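Local coordinates for hypothetical protein MerP (Cupriavidus metallidurans, PDB 1OSD) that probably binds mercuric ions in the periplasm as part of bacterial mercury resistance, through a small heavy-metal-associated domain captured in its oxidised state, at residues G11-A16 against E39-V44; P18-K23 against A62-P67; V45-A50 against Q55-A60. All blocks are in the same frame, centred on the assembly; numbering follows the deposited sequence. Where two conformers were deposited one is given.

Overall arrangement
All three contacts lie in one heavy-metal-associated domain, whose two helices pack on one face of an antiparallel sheet. Contact 3 is the core contact: all its touching residues are buried and only apolar atoms meet across it. Contacts 1 and 2 are partly buried and lie nearer the disulfide end, where they touch through G11 and Y66 and through A43 and V21. Contact 1 sets a methyl over a charged guanidinium, with a water bridge weak at one end; contact 2 is methyl against tyrosine, with a water between hydroxyls. Strand 42-48 serves contacts 1 and 3, helix 54-63 contacts 2 and 3. Contacts 1 and 3 fall on opposite sides of the chain's centre.

Contact 1: residues G11-A16 against E39-V44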
ATOM      1  N   GLY A  11       0.622   9.385  -7.036  1.00 36.73           N
ATOM      2  CA  GLY A  11       0.403   8.992  -8.396  1.00 36.90           C
ATOM      3  C   GLY A  11      -0.761   8.150  -8.837  1.00 35.67           C
ATOM      4  O   GLY A  11      -0.842   7.804 -10.064  1.00 35.34           O
ATOM      5  N   MET A  12      -1.600   7.782  -7.892  1.00 36.24           N
ATOM      6  CA  MET A  12      -2.796   6.994  -8.078  1.00 37.13           C
ATOM      7  C   MET A  12      -3.946   7.852  -8.697  1.00 37.64           C
ATOM      8  O   MET A  12      -4.920   8.216  -8.034  1.00 36.72           O
ATOM      9  CB  MET A  12      -3.178   6.383  -6.711  1.00 37.40           C
ATOM     10  CG  MET A  12      -4.225   5.289  -6.732  0.50 39.02           C
ATOM     11  SD  MET A  12      -5.355   5.399  -5.355  0.50 36.08           S
ATOM     12  CE  MET A  12      -4.227   4.913  -4.027  0.50 36.79           C
ATOM     13  N   THR A  13      -3.779   8.197  -9.980  1.00 37.33           N
ATOM     14  CA  THR A  13      -4.647   9.122 -10.662  1.00 38.41           C
ATOM     15  C   THR A  13      -5.463   8.514 -11.800  1.00 36.78           C
ATOM     16  O   THR A  13      -6.244   9.224 -12.410  1.00 37.06           O
ATOM     17  CB  THR A  13      -3.831  10.308 -11.235  1.00 39.40           C
ATOM     18  OG1 THR A  13      -2.817   9.820 -12.171  1.00 44.28           O
ATOM     19  CG2 THR A  13      -3.147  11.038 -10.106  1.00 38.82           C
ATOM     20  N   CYS A  14      -5.219   7.238 -12.122  1.00 35.81           N
ATOM     21  CA  CYS A  14      -5.835   6.560 -13.262  1.00 35.61           C
ATOM     22  C   CYS A  14      -6.843   5.595 -12.633  1.00 35.15           C
ATOM     23  O   CYS A  14      -6.614   5.145 -11.472  1.00 33.03           O
ATOM     24  CB  CYS A  14      -4.804   5.752 -14.143  1.00 35.84           C
ATOM     25  SG  CYS A  14      -4.269   4.127 -13.540  1.00 39.31           S
ATOM     26  N   SER A  15      -7.945   5.338 -13.367  1.00 32.01           N
ATOM     27  CA  SER A  15      -9.082   4.639 -12.815  1.00 33.46           C
ATOM     28  C   SER A  15      -8.766   3.231 -12.306  1.00 35.18           C
ATOM     29  O   SER A  15      -9.406   2.836 -11.401  1.00 35.61           O
ATOM     30  CB  SER A  15     -10.243   4.553 -13.824  1.00 34.14           C
ATOM     31  OG  SER A  15      -9.824   3.691 -14.774  1.00 32.26           O
ATOM     32  N   ALA A  16      -7.780   2.507 -12.914  1.00 34.81           N
ATOM     33  CA  ALA A  16      -7.471   1.170 -12.473  1.00 36.02           C
ATOM     34  C   ALA A  16      -6.285   1.127 -11.408  1.00 35.27           C
ATOM     35  O   ALA A  16      -5.953   0.098 -10.891  1.00 33.72           O
ATOM     36  CB  ALA A  16      -7.090   0.393 -13.660  1.00 36.72           C
ATOM     37  N   GLU A  39     -10.216   8.563  -4.285  1.00 31.49           N
ATOM     38  CA  GLU A  39     -10.453   9.912  -4.044  1.00 33.88           C
ATOM     39  C   GLU A  39      -9.307  10.536  -3.231  1.00 35.03           C
ATOM     40  O   GLU A  39      -8.902  11.603  -3.514  1.00 34.35           O
ATOM     41  CB  GLU A  39     -11.754  10.061  -3.295  1.00 34.40           C
ATOM     42  CG  GLU A  39     -12.145  11.487  -2.912  1.00 36.57           C
ATOM     43  CD  GLU A  39     -13.598  11.545  -2.404  1.00 41.54           C
ATOM     44  OE1 GLU A  39     -14.145  12.690  -2.290  1.00 44.08           O
ATOM     45  OE2 GLU A  39     -14.191  10.446  -2.040  1.00 37.98           O
ATOM     46  N   THR A  40      -8.809   9.834  -2.233  1.00 34.79           N
ATOM     47  CA  THR A  40      -7.838  10.411  -1.306  1.00 36.55           C
ATOM     48  C   THR A  40      -6.500   9.781  -1.565  1.00 36.24           C
ATOM     49  O   THR A  40      -5.622   9.969  -0.787  1.00 37.21           O
ATOM     50  CB  THR A  40      -8.273  10.124   0.099  1.00 36.03           C
ATOM     51  OG1 THR A  40      -8.566   8.724   0.183  1.00 36.57           O
ATOM     52  CG2 THR A  40      -9.555  10.794   0.356  1.00 37.30           C
ATOM     53  N   ARG A  41      -6.348   9.090  -2.691  1.00 34.88           N
ATOM     54  CA  ARG A  41      -5.063   8.553  -3.101  1.00 34.95           C
ATOM     55  C   ARG A  41      -4.395   7.895  -1.940  1.00 35.71           C
ATOM     56  O   ARG A  41      -3.261   8.204  -1.561  1.00 33.27           O
ATOM     57  CB  ARG A  41      -4.207   9.613  -3.648  1.00 35.82           C
ATOM     58  CG  ARG A  41      -4.649  10.133  -4.966  1.00 36.81           C
ATOM     59  CD  ARG A  41      -3.861  11.343  -5.445  1.00 41.88           C
ATOM     60  NE  ARG A  41      -4.632  11.996  -6.512  1.00 46.35           N
ATOM     61  CZ  ARG A  41      -4.224  13.116  -7.118  1.00 49.74           C
ATOM     62  NH1 ARG A  41      -3.024  13.654  -6.832  1.00 47.31           N
ATOM     63  NH2 ARG A  41      -4.985  13.647  -8.054  1.00 44.10           N
ATOM     64  N   GLN A  42      -5.133   6.954  -1.332  1.00 36.17           N
ATOM     65  CA  GLN A  42      -4.538   6.243  -0.264  1.00 36.04           C
ATOM     66  C   GLN A  42      -4.785   4.736  -0.225  1.00 36.95           C
ATOM     67  O   GLN A  42      -5.649   4.220  -0.978  1.00 32.44           O
ATOM     68  CB  GLN A  42      -4.746   6.969   1.049  1.00 38.53           C
ATOM     69  CG  GLN A  42      -6.096   7.282   1.540  1.00 43.36           C
ATOM     70  CD  GLN A  42      -6.103   8.124   2.848  1.00 41.51           C
ATOM     71  OE1 GLN A  42      -5.483   9.229   2.953  1.00 47.88           O
ATOM     72  NE2 GLN A  42      -6.889   7.689   3.699  1.00 36.96           N
ATOM     73  N   ALA A  43      -3.911   4.021   0.491  1.00 35.29           N
ATOM     74  CA  ALA A  43      -4.041   2.554   0.765  1.00 35.82           C
ATOM     75  C   ALA A  43      -3.825   2.312   2.245  1.00 36.68           C
ATOM     76  O   ALA A  43      -2.816   2.834   2.816  1.00 39.38           O
ATOM     77  CB  ALA A  43      -3.013   1.761  -0.079  1.00 35.60           C
ATOM     78  N   VAL A  44      -4.756   1.547   2.891  1.00 36.10           N
ATOM     79  CA  VAL A  44      -4.737   1.193   4.307  1.00 38.44           C
ATOM     80  C   VAL A  44      -4.384  -0.314   4.361  1.00 38.01           C
ATOM     81  O   VAL A  44      -5.130  -1.171   3.814  1.00 35.61           O
ATOM     82  CB  VAL A  44      -6.192   1.398   5.067  1.00 36.85           C
ATOM     83  CG1 VAL A  44      -6.154   0.910   6.573  1.00 40.76           C
ATOM     84  CG2 VAL A  44      -6.903   2.829   4.814  1.00 39.29           C
TER
HETATM   85  O   HOH W   1      -7.181  10.548  -7.225  1.00 40.68           O
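R41 passes the carbonyl oxygen of M12 and ends with T13 CG2 over one face of its guanidinium. From CB the chain leaves with CG anti to the carbonyl carbon (chi1 -70°) and then runs extended to NE, a course that carries it past the 11-16 loop. R41 CG is the first atom to touch, 3.6 Å from M12 O, and R41 CD follows at 4.2 Å from the same oxygen. R41 NE gives its N-H to a water 3.0 Å away, which lies in the guanidinium plane at its edge; this water in turn donates a weak bond to M12 O. The loop so bridged leads from strand 2-8 to helix 17-26 and carries C14, the first cysteine of the CxxC motif of the heavy-metal-associated fold, whose partner C17 opens the helix. The two are joined here as a disulfide; the reduced thiols are probably the mercury ligands. At the tip T13 CG2 stands over the centre of the guanidinium face, 3.8 Å from both R41 CZ and R41 NH2, an apolar cover for a flat cation. M12 centres an inverse gamma turn, closed by a weak T13 N to G11 O bond. R41 and Q42 together form a G1 beta bulge opposite strand 31-37, and R41 also pairs through its backbone with V9.

Contact 2: residues P18-K23 against A62-P67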
ATOM      1  N   PRO A  18      -6.004   2.217  -8.383  1.00 39.04           N
ATOM      2  CA  PRO A  18      -6.288   1.619  -7.045  1.00 38.39           C
ATOM      3  C   PRO A  18      -5.998   0.118  -7.047  1.00 36.70           C
ATOM      4  O   PRO A  18      -5.399  -0.412  -6.097  1.00 35.45           O
ATOM      5  CB  PRO A  18      -7.768   1.971  -6.804  1.00 36.86           C
ATOM      6  CG  PRO A  18      -7.844   3.332  -7.486  1.00 40.91           C
ATOM      7  CD  PRO A  18      -7.136   3.057  -8.839  1.00 40.12           C
ATOM      8  N   ILE A  19      -6.394  -0.550  -8.114  1.00 34.35           N
ATOM      9  CA  ILE A  19      -6.213  -1.981  -8.160  1.00 36.16           C
ATOM     10  C   ILE A  19      -4.780  -2.413  -8.408  1.00 35.35           C
ATOM     11  O   ILE A  19      -4.319  -3.419  -7.843  1.00 35.71           O
ATOM     12  CB  ILE A  19      -7.240  -2.592  -9.105  1.00 36.66           C
ATOM     13  CG1 ILE A  19      -8.646  -2.497  -8.397  1.00 40.58           C
ATOM     14  CG2 ILE A  19      -6.816  -4.012  -9.530  1.00 38.24           C
ATOM     15  CD1 ILE A  19      -9.685  -3.384  -8.903  1.00 45.00           C
ATOM     16  N   THR A  20      -4.070  -1.595  -9.130  1.00 34.57           N
ATOM     17  CA  THR A  20      -2.692  -1.805  -9.399  1.00 35.07           C
ATOM     18  C   THR A  20      -1.977  -1.824  -8.070  1.00 34.56           C
ATOM     19  O   THR A  20      -1.100  -2.673  -7.843  1.00 36.55           O
ATOM     20  CB  THR A  20      -2.104  -0.772 -10.368  1.00 34.35           C
ATOM     21  OG1 THR A  20      -2.643  -0.920 -11.700  1.00 31.40           O
ATOM     22  CG2 THR A  20      -0.543  -1.016 -10.523  1.00 36.19           C
ATOM     23  N   VAL A  21      -2.331  -0.904  -7.207  1.00 35.20           N
ATOM     24  CA  VAL A  21      -1.638  -0.663  -5.924  1.00 34.81           C
ATOM     25  C   VAL A  21      -2.007  -1.764  -4.946  1.00 36.17           C
ATOM     26  O   VAL A  21      -1.137  -2.372  -4.344  1.00 37.46           O
ATOM     27  CB  VAL A  21      -1.883   0.747  -5.352  1.00 34.72           C
ATOM     28  CG1 VAL A  21      -1.351   0.840  -3.730  1.00 34.93           C
ATOM     29  CG2 VAL A  21      -1.347   1.936  -6.318  1.00 36.34           C
ATOM     30  N   LYS A  22      -3.303  -2.089  -4.888  1.00 35.56           N
ATOM     31  CA  LYS A  22      -3.841  -3.051  -4.059  1.00 33.03           C
ATOM     32  C   LYS A  22      -3.116  -4.366  -4.381  1.00 35.17           C
ATOM     33  O   LYS A  22      -2.602  -5.004  -3.465  1.00 38.37           O
ATOM     34  CB  LYS A  22      -5.343  -3.181  -4.294  1.00 32.97           C
ATOM     35  CG  LYS A  22      -6.065  -4.239  -3.357  1.00 33.89           C
ATOM     36  CD  LYS A  22      -7.593  -4.095  -3.548  1.00 40.31           C
ATOM     37  CE  LYS A  22      -8.526  -4.457  -2.439  1.00 44.48           C
ATOM     38  NZ  LYS A  22      -8.052  -5.400  -1.363  1.00 45.88           N
ATOM     39  N   LYS A  23      -3.114  -4.800  -5.635  1.00 35.77           N
ATOM     40  CA  LYS A  23      -2.428  -6.024  -6.041  1.00 38.13           C
ATOM     41  C   LYS A  23      -0.963  -6.065  -5.574  1.00 38.57           C
ATOM     42  O   LYS A  23      -0.533  -7.021  -4.891  1.00 35.96           O
ATOM     43  CB  LYS A  23      -2.445  -6.223  -7.569  1.00 37.17           C
ATOM     44  CG  LYS A  23      -3.841  -6.517  -8.082  1.00 43.64           C
ATOM     45  CD  LYS A  23      -3.924  -7.222  -9.465  1.00 50.44           C
ATOM     46  CE  LYS A  23      -5.460  -7.314  -9.959  1.00 52.36           C
ATOM     47  NZ  LYS A  23      -5.590  -7.231 -11.457  1.00 54.00           N
ATOM     48  N   ALA A  62       6.281   1.431  -5.086  1.00 33.61           N
ATOM     49  CA  ALA A  62       7.156   2.226  -6.013  1.00 33.98           C
ATOM     50  C   ALA A  62       7.537   1.348  -7.195  1.00 34.39           C
ATOM     51  O   ALA A  62       7.466   1.760  -8.369  1.00 35.75           O
ATOM     52  CB  ALA A  62       8.437   2.747  -5.316  1.00 34.69           C
ATOM     53  N   ASP A  63       7.796   0.080  -6.912  1.00 36.14           N
ATOM     54  CA  ASP A  63       8.081  -0.917  -7.956  1.00 36.35           C
ATOM     55  C   ASP A  63       6.988  -0.961  -9.009  1.00 36.73           C
ATOM     56  O   ASP A  63       7.244  -1.010 -10.258  1.00 37.45           O
ATOM     57  CB  ASP A  63       8.303  -2.308  -7.300  1.00 36.32           C
ATOM     58  CG  ASP A  63       9.709  -2.472  -6.719  1.00 39.88           C
ATOM     59  OD1 ASP A  63      10.510  -1.550  -6.889  1.00 35.20           O
ATOM     60  OD2 ASP A  63      10.110  -3.511  -6.091  1.00 39.37           O
ATOM     61  N   ALA A  64       5.737  -0.899  -8.531  1.00 32.38           N
ATOM     62  CA  ALA A  64       4.639  -0.947  -9.413  1.00 33.37           C
ATOM     63  C   ALA A  64       4.367   0.378 -10.102  1.00 32.33           C
ATOM     64  O   ALA A  64       3.432   0.448 -10.913  1.00 33.84           O
ATOM     65  CB  ALA A  64       3.391  -1.399  -8.649  1.00 35.19           C
ATOM     66  N   GLY A  65       5.110   1.429  -9.722  1.00 33.86           N
ATOM     67  CA  GLY A  65       5.024   2.700 -10.430  1.00 34.96           C
ATOM     68  C   GLY A  65       4.583   3.862  -9.588  1.00 34.76           C
ATOM     69  O   GLY A  65       4.660   4.993 -10.069  1.00 37.37           O
ATOM     70  N   TYR A  66       4.155   3.601  -8.331  1.00 34.76           N
ATOM     71  CA  TYR A  66       3.448   4.514  -7.501  1.00 32.98           C
ATOM     72  C   TYR A  66       4.086   4.575  -6.099  1.00 34.49           C
ATOM     73  O   TYR A  66       3.597   3.986  -5.119  1.00 34.02           O
ATOM     74  CB  TYR A  66       1.952   4.131  -7.456  1.00 31.92           C
ATOM     75  CG  TYR A  66       1.379   3.837  -8.829  1.00 35.92           C
ATOM     76  CD1 TYR A  66       0.748   4.841  -9.565  1.00 38.69           C
ATOM     77  CD2 TYR A  66       1.439   2.552  -9.388  1.00 35.87           C
ATOM     78  CE1 TYR A  66       0.172   4.570 -10.823  1.00 34.85           C
ATOM     79  CE2 TYR A  66       0.850   2.283 -10.653  1.00 35.50           C
ATOM     80  CZ  TYR A  66       0.253   3.275 -11.337  1.00 31.23           C
ATOM     81  OH  TYR A  66      -0.159   3.080 -12.615  1.00 36.96           O
ATOM     82  N   PRO A  67       5.206   5.306  -6.015  1.00 36.44           N
ATOM     83  CA  PRO A  67       5.914   5.528  -4.758  1.00 38.02           C
ATOM     84  C   PRO A  67       4.942   6.023  -3.672  1.00 37.20           C
ATOM     85  O   PRO A  67       4.044   6.717  -4.048  1.00 38.73           O
ATOM     86  CB  PRO A  67       7.010   6.575  -5.159  1.00 37.32           C
ATOM     87  CG  PRO A  67       7.302   6.217  -6.585  1.00 38.42           C
ATOM     88  CD  PRO A  67       5.899   5.994  -7.112  1.00 38.40           C
TER
HETATM   89  O   HOH W   2      -1.766   1.315 -13.240  1.00 34.58           O
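T20 and V21, neighbours on helix 17-26, meet Y66 in the loop that follows helix 54-63, so that the two helices of this ferredoxin-like, heavy-metal-associated fold are joined beside the CxxC motif. The apolar touches come first. T20 CG2 approaches Y66 CE2 to 3.6 Å, the two side chains crossing at about a right angle; chi1 of -68° sets OG1 beside the backbone N and leaves the methyl CG2 anti to it, turned toward the tyrosine. V21 CG2 packs nearer the root of the tyrosine side chain, 4.1 Å from Y66 CB, and comes at the ring obliquely. T20 CG2 also lies 4.4 Å from A64 CB. Backbone bonds set the position of the tyrosine: helix 54-63 closes in a Schellman motif at G65, whose phi is 120° and whose N bonds to A62 O at 2.7 Å, turning the chain so that Y66 faces the other helix. Beyond the two segments the tyrosine side chain touches C17 and V9. The polar link is indirect, since no hydrogen bond joins the segments themselves: one water bridges the hydroxyls, its distance to Y66 OH short and of doubtful exact length, and lies 2.9 Å from T20 OG1.

Contact 3: residues V45-A50 against Q55-A60; sequences VTFDDA and QKLTKA
Q55 O, in the helix that presses L57 against V45 and F47, is gripped by two donors on the same face of its carbonyl plane. K59 N makes the regular helical bond at 2.9 Å; T58 OG1 adds a bond of 3.2 Å from above the plane, 35° out of it, and also makes a weak bond to V54 O. Across the contact everything is apolar. L57 CD1 touches two strand side chains, 3.7 Å from V45 CG1 and 3.8 Å from F47 CD2. V45 and L57 meet tip to tip, while L57 comes to the phenyl ring obliquely. F47 holds its ring between the backbone N and the carbonyl carbon (chi1 71°), which leaves CD2 and CE2 beside the leucine methyl. I25 and V31 touch both V45 and L57, making this part of the core between the helices and the sheet of the heavy-metal-associated fold. Where the strand ends, D48 OD2 accepts A50 N at 3.1 Å in an Asx turn and also takes a bond from the amino terminus, A1 N. No polar bond crosses between the two segments, and the contact between them rests on buried methyl and ring carbons.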
ATOM      1  N   VAL A  45      -3.229  -0.623   4.970  1.00 38.83           N
ATOM      2  CA  VAL A  45      -2.625  -1.955   4.913  1.00 37.62           C
ATOM      3  C   VAL A  45      -2.508  -2.464   6.292  1.00 38.41           C
ATOM      4  O   VAL A  45      -1.952  -1.803   7.167  1.00 39.36           O
ATOM      5  CB  VAL A  45      -1.206  -1.905   4.335  1.00 38.33           C
ATOM      6  CG1 VAL A  45      -0.626  -3.326   4.169  1.00 39.39           C
ATOM      7  CG2 VAL A  45      -1.141  -1.086   3.080  1.00 40.19           C
ATOM      8  N   THR A  46      -3.091  -3.640   6.502  1.00 38.22           N
ATOM      9  CA  THR A  46      -3.003  -4.385   7.762  1.00 36.81           C
ATOM     10  C   THR A  46      -2.013  -5.568   7.523  1.00 36.79           C
ATOM     11  O   THR A  46      -2.109  -6.324   6.549  1.00 32.82           O
ATOM     12  CB  THR A  46      -4.334  -4.952   8.162  1.00 36.37           C
ATOM     13  OG1 THR A  46      -5.229  -3.905   8.541  1.00 36.93           O
ATOM     14  CG2 THR A  46      -4.182  -5.845   9.416  1.00 37.04           C
ATOM     15  N   PHE A  47      -1.028  -5.637   8.383  1.00 35.63           N
ATOM     16  CA  PHE A  47       0.071  -6.547   8.119  1.00 36.80           C
ATOM     17  C   PHE A  47       0.751  -6.987   9.421  1.00 35.94           C
ATOM     18  O   PHE A  47       0.615  -6.344  10.528  1.00 34.03           O
ATOM     19  CB  PHE A  47       1.106  -5.862   7.183  1.00 35.70           C
ATOM     20  CG  PHE A  47       1.900  -4.754   7.861  1.00 35.45           C
ATOM     21  CD1 PHE A  47       3.102  -5.037   8.498  1.00 31.67           C
ATOM     22  CD2 PHE A  47       1.451  -3.389   7.842  1.00 34.66           C
ATOM     23  CE1 PHE A  47       3.871  -4.020   9.141  1.00 28.40           C
ATOM     24  CE2 PHE A  47       2.188  -2.372   8.556  1.00 34.35           C
ATOM     25  CZ  PHE A  47       3.425  -2.709   9.187  1.00 33.90           C
ATOM     26  N   ASP A  48       1.558  -8.054   9.266  1.00 37.31           N
ATOM     27  CA  ASP A  48       2.335  -8.536  10.387  1.00 36.30           C
ATOM     28  C   ASP A  48       3.765  -8.060  10.375  1.00 37.58           C
ATOM     29  O   ASP A  48       4.491  -8.411   9.460  1.00 38.01           O
ATOM     30  CB  ASP A  48       2.187 -10.033  10.389  1.00 36.95           C
ATOM     31  CG  ASP A  48       2.812 -10.678  11.586  1.00 31.55           C
ATOM     32  OD1 ASP A  48       2.668 -11.955  11.711  1.00 36.18           O
ATOM     33  OD2 ASP A  48       3.574 -10.098  12.380  1.00 33.49           O
ATOM     34  N   ASP A  49       4.134  -7.244  11.372  1.00 36.84           N
ATOM     35  CA  ASP A  49       5.382  -6.519  11.434  1.00 38.46           C
ATOM     36  C   ASP A  49       6.604  -7.385  11.784  1.00 37.76           C
ATOM     37  O   ASP A  49       7.751  -6.931  11.663  1.00 35.53           O
ATOM     38  CB  ASP A  49       5.315  -5.340  12.330  1.00 39.33           C
ATOM     39  CG  ASP A  49       5.304  -5.702  13.819  1.00 41.43           C
ATOM     40  OD1 ASP A  49       5.109  -4.754  14.565  1.00 36.13           O
ATOM     41  OD2 ASP A  49       5.452  -6.843  14.345  1.00 44.35           O
ATOM     42  N   ALA A  50       6.312  -8.652  12.126  1.00 36.08           N
ATOM     43  CA  ALA A  50       7.280  -9.681  12.201  1.00 37.03           C
ATOM     44  C   ALA A  50       7.621 -10.257  10.864  1.00 37.38           C
ATOM     45  O   ALA A  50       8.629 -10.987  10.798  1.00 39.78           O
ATOM     46  CB  ALA A  50       6.744 -10.855  13.046  1.00 38.57           C
ATOM     47  N   GLN A  55       8.582  -0.017   5.037  1.00 40.09           N
ATOM     48  CA  GLN A  55       9.512   0.172   3.955  1.00 41.04           C
ATOM     49  C   GLN A  55       9.359  -0.857   2.848  1.00 39.24           C
ATOM     50  O   GLN A  55       9.461  -0.526   1.696  1.00 36.60           O
ATOM     51  CB  GLN A  55      10.951   0.327   4.476  1.00 42.79           C
ATOM     52  CG  GLN A  55      12.028  -0.601   3.900  1.00 50.64           C
ATOM     53  CD  GLN A  55      12.478  -0.251   2.484  1.00 61.07           C
ATOM     54  OE1 GLN A  55      12.411   0.941   2.063  1.00 71.97           O
ATOM     55  NE2 GLN A  55      12.904  -1.276   1.722  1.00 58.97           N
ATOM     56  N   LYS A  56       9.087  -2.113   3.200  1.00 38.17           N
ATOM     57  CA  LYS A  56       8.870  -3.119   2.203  1.00 37.41           C
ATOM     58  C   LYS A  56       7.571  -2.854   1.477  1.00 35.79           C
ATOM     59  O   LYS A  56       7.436  -3.176   0.325  1.00 33.21           O
ATOM     60  CB  LYS A  56       8.858  -4.510   2.846  1.00 37.69           C
ATOM     61  CG  LYS A  56      10.250  -5.039   3.375  1.00 42.53           C
ATOM     62  CD  LYS A  56      11.256  -5.468   2.267  1.00 49.93           C
ATOM     63  CE  LYS A  56      12.626  -5.954   2.846  1.00 49.80           C
ATOM     64  NZ  LYS A  56      12.352  -6.915   3.969  1.00 55.83           N
ATOM     65  N   LEU A  57       6.562  -2.329   2.150  1.00 35.77           N
ATOM     66  CA  LEU A  57       5.328  -1.924   1.491  1.00 35.56           C
ATOM     67  C   LEU A  57       5.478  -0.746   0.490  1.00 35.40           C
ATOM     68  O   LEU A  57       4.977  -0.728  -0.664  1.00 30.12           O
ATOM     69  CB  LEU A  57       4.237  -1.556   2.587  1.00 35.11           C
ATOM     70  CG  LEU A  57       3.828  -2.656   3.513  1.00 40.03           C
ATOM     71  CD1 LEU A  57       2.831  -2.062   4.526  1.00 41.17           C
ATOM     72  CD2 LEU A  57       3.214  -3.953   2.791  1.00 40.93           C
ATOM     73  N   THR A  58       6.191   0.264   0.948  1.00 37.30           N
ATOM     74  CA  THR A  58       6.375   1.434   0.092  1.00 36.98           C
ATOM     75  C   THR A  58       7.325   1.053  -1.067  1.00 37.87           C
ATOM     76  O   THR A  58       7.168   1.596  -2.185  1.00 38.34           O
ATOM     77  CB  THR A  58       6.862   2.656   0.872  1.00 37.09           C
ATOM     78  OG1 THR A  58       8.136   2.358   1.322  1.00 33.99           O
ATOM     79  CG2 THR A  58       5.980   3.030   2.200  1.00 38.93           C
ATOM     80  N   LYS A  59       8.244   0.087  -0.863  1.00 38.63           N
ATOM     81  CA  LYS A  59       9.011  -0.436  -2.006  1.00 36.72           C
ATOM     82  C   LYS A  59       8.060  -1.160  -2.937  1.00 36.84           C
ATOM     83  O   LYS A  59       8.110  -0.984  -4.114  1.00 38.52           O
ATOM     84  CB  LYS A  59      10.185  -1.312  -1.608  1.00 40.62           C
ATOM     85  CG  LYS A  59      10.679  -2.310  -2.680  1.00 41.20           C
ATOM     86  CD  LYS A  59      12.025  -1.982  -3.453  1.00 52.12           C
ATOM     87  CE  LYS A  59      12.944  -3.293  -3.617  1.00 56.73           C
ATOM     88  NZ  LYS A  59      12.280  -4.545  -4.203  1.00 54.56           N
ATOM     89  N   ALA A  60       7.149  -1.987  -2.463  1.00 36.41           N
ATOM     90  CA  ALA A  60       6.308  -2.681  -3.411  1.00 37.34           C
ATOM     91  C   ALA A  60       5.529  -1.709  -4.346  1.00 36.15           C
ATOM     92  O   ALA A  60       5.226  -2.021  -5.538  1.00 34.31           O
ATOM     93  CB  ALA A  60       5.316  -3.566  -2.624  1.00 37.41           C
TER